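Local coordinates for protein PKS (Streptomyces albus, PDB 4OQJ) that probably condenses acyl units through its ketosynthase domain in the polyketide synthase that builds the antibiotic oxazolomycin, at residues D39-V44 with T384-R389. Sequence-based numbering, arbitrary orientation.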
loop_
_atom_site.group_PDB
_atom_site.type_symbol
_atom_site.label_atom_id
_atom_site.label_comp_id
_atom_site.label_asym_id
_atom_site.label_seq_id
_atom_site.Cartn_x
_atom_site.Cartn_y
_atom_site.Cartn_z
ATOM N N ASP A 39 5.452 -8.980 26.593
ATOM C CA ASP A 39 6.194 -9.303 27.813
ATOM C C ASP A 39 6.812 -10.677 27.712
ATOM O O ASP A 39 7.971 -10.861 28.090
ATOM C CB ASP A 39 5.296 -9.235 29.045
ATOM C CG ASP A 39 5.099 -7.810 29.555
ATOM O OD1 ASP A 39 5.683 -6.872 28.973
ATOM O OD2 ASP A 39 4.365 -7.638 30.554
ATOM N N THR A 40 6.066 -11.651 27.199
ATOM C CA THR A 40 6.634 -12.991 27.067
ATOM C C THR A 40 7.654 -13.016 25.915
ATOM O O THR A 40 8.575 -13.837 25.904
ATOM C CB THR A 40 5.542 -14.078 26.856
ATOM O OG1 THR A 40 4.628 -13.692 25.823
ATOM C CG2 THR A 40 4.749 -14.289 28.136
ATOM N N PHE A 41 7.498 -12.124 24.942
ATOM C CA PHE A 41 8.468 -12.037 23.844
ATOM C C PHE A 41 9.785 -11.490 24.390
ATOM O O PHE A 41 10.860 -11.963 24.037
ATOM C CB PHE A 41 7.923 -11.152 22.708
ATOM C CG PHE A 41 8.784 -11.121 21.464
ATOM C CD1 PHE A 41 9.435 -12.268 20.998
ATOM C CD2 PHE A 41 8.900 -9.952 20.724
ATOM C CE1 PHE A 41 10.215 -12.237 19.840
ATOM C CE2 PHE A 41 9.670 -9.916 19.549
ATOM C CZ PHE A 41 10.325 -11.066 19.112
ATOM N N TRP A 42 9.698 -10.499 25.270
ATOM C CA TRP A 42 10.894 -9.946 25.865
ATOM C C TRP A 42 11.602 -11.008 26.685
ATOM O O TRP A 42 12.828 -10.998 26.794
ATOM C CB TRP A 42 10.576 -8.742 26.740
ATOM C CG TRP A 42 11.796 -8.230 27.411
ATOM C CD1 TRP A 42 12.038 -8.175 28.745
ATOM C CD2 TRP A 42 12.970 -7.717 26.764
ATOM N NE1 TRP A 42 13.287 -7.651 28.976
ATOM C CE2 TRP A 42 13.877 -7.359 27.776
ATOM C CE3 TRP A 42 13.330 -7.514 25.424
ATOM C CZ2 TRP A 42 15.132 -6.812 27.496
ATOM C CZ3 TRP A 42 14.566 -6.970 25.145
ATOM C CH2 TRP A 42 15.466 -6.633 26.185
ATOM N N LYS A 43 10.835 -11.935 27.251
ATOM C CA LYS A 43 11.441 -13.015 28.023
ATOM C C LYS A 43 12.196 -13.976 27.110
ATOM O O LYS A 43 13.299 -14.392 27.436
ATOM C CB LYS A 43 10.386 -13.757 28.838
ATOM C CG LYS A 43 9.848 -12.947 30.007
ATOM N N VAL A 44 11.619 -14.306 25.957
ATOM C CA VAL A 44 12.306 -15.132 24.964
ATOM C C VAL A 44 13.623 -14.473 24.572
ATOM O O VAL A 44 14.647 -15.142 24.460
ATOM C CB VAL A 44 11.429 -15.357 23.690
ATOM C CG1 VAL A 44 12.257 -15.925 22.532
ATOM C CG2 VAL A 44 10.264 -16.299 24.006
ATOM N N THR A 384 13.377 -4.903 18.452
ATOM C CA THR A 384 14.237 -3.728 18.542
ATOM C C THR A 384 13.583 -2.673 19.430
ATOM O O THR A 384 14.253 -2.011 20.216
ATOM C CB THR A 384 14.532 -3.157 17.118
ATOM O OG1 THR A 384 15.200 -4.162 16.339
ATOM C CG2 THR A 384 15.400 -1.920 17.185
ATOM N N ILE A 385 12.270 -2.533 19.329
ATOM C CA ILE A 385 11.543 -1.612 20.205
ATOM C C ILE A 385 11.693 -2.010 21.680
ATOM O O ILE A 385 11.915 -1.157 22.532
ATOM C CB ILE A 385 10.049 -1.551 19.832
ATOM C CG1 ILE A 385 9.878 -0.827 18.498
ATOM C CG2 ILE A 385 9.236 -0.843 20.923
ATOM C CD1 ILE A 385 8.495 -0.974 17.884
ATOM N N LEU A 386 11.586 -3.300 21.985
ATOM C CA LEU A 386 11.696 -3.754 23.372
ATOM C C LEU A 386 13.109 -3.549 23.924
ATOM O O LEU A 386 13.278 -3.143 25.078
ATOM C CB LEU A 386 11.290 -5.225 23.486
ATOM C CG LEU A 386 9.795 -5.475 23.209
ATOM C CD1 LEU A 386 9.505 -6.955 23.042
ATOM C CD2 LEU A 386 8.934 -4.906 24.339
HETATM N N MSE A 387 14.118 -3.833 23.109
HETATM C CA MSE A 387 15.511 -3.620 23.501
HETATM C C MSE A 387 15.738 -2.171 23.889
HETATM O O MSE A 387 16.411 -1.889 24.880
HETATM C CB MSE A 387 16.474 -3.983 22.359
HETATM C CG MSE A 387 16.578 -5.449 22.044
HETATM SE SE MSE A 387 17.562 -5.696 20.357
HETATM C CE MSE A 387 19.275 -4.968 20.884
ATOM N N LEU A 388 15.200 -1.262 23.069
ATOM C CA LEU A 388 15.379 0.175 23.255
ATOM C C LEU A 388 14.653 0.667 24.498
ATOM O O LEU A 388 15.182 1.479 25.256
ATOM C CB LEU A 388 14.877 0.949 22.030
ATOM C CG LEU A 388 15.775 0.968 20.790
ATOM C CD1 LEU A 388 14.984 1.452 19.569
ATOM C CD2 LEU A 388 16.977 1.856 21.029
ATOM N N ARG A 389 13.425 0.188 24.690
ATOM C CA ARG A 389 12.640 0.581 25.847
ATOM C C ARG A 389 13.304 0.072 27.121
ATOM O O ARG A 389 13.288 0.756 28.136
ATOM C CB ARG A 389 11.194 0.066 25.756
ATOM C CG ARG A 389 10.264 0.830 26.695
ATOM C CD ARG A 389 8.833 0.294 26.798
ATOM N NE ARG A 389 8.033 1.215 27.616
ATOM C CZ ARG A 389 6.963 0.884 28.338
ATOM N NH1 ARG A 389 6.516 -0.366 28.359
ATOM N NH2 ARG A 389 6.334 1.820 29.051
#
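L386 reaches between F41 and W42, two neighbouring aromatic side chains of helix 38-46, and is the main side chain that helix 376-390 brings to this contact. Its CB lies 3.6 Å from W42 CE3, while CD1 meets F41 CD2 at 3.8 Å, so base and tip of one leucine engage different rings. Both aromatics leave their helix toward the facing one, and CG anti to the backbone N (chi1 -174° for F41, 177° for W42) helps extend them across. W42 runs past L386 in the opposing direction, putting the six-membered part of the indole beside the backbone that follows: CZ3 is 3.8 Å from M387 N, and M387 CG sits at the ring edge, in its plane, 4.0 Å from CZ3. H390 stacks on W42. The axes of segments 39-44 and 384-389 approach to 10.5 Å and cross at -84°, joining two nearly perpendicular helices beside the central sheet of the thiolase-like ketosynthase fold, where F41 touches strand 23-31 and M387 strand 325-327. L386 O, over one indole face and offset toward the rim, is hydrogen-bonded to H390 ND1; no hydrogen bond links the segments, leaving apolar packing to hold them together directly.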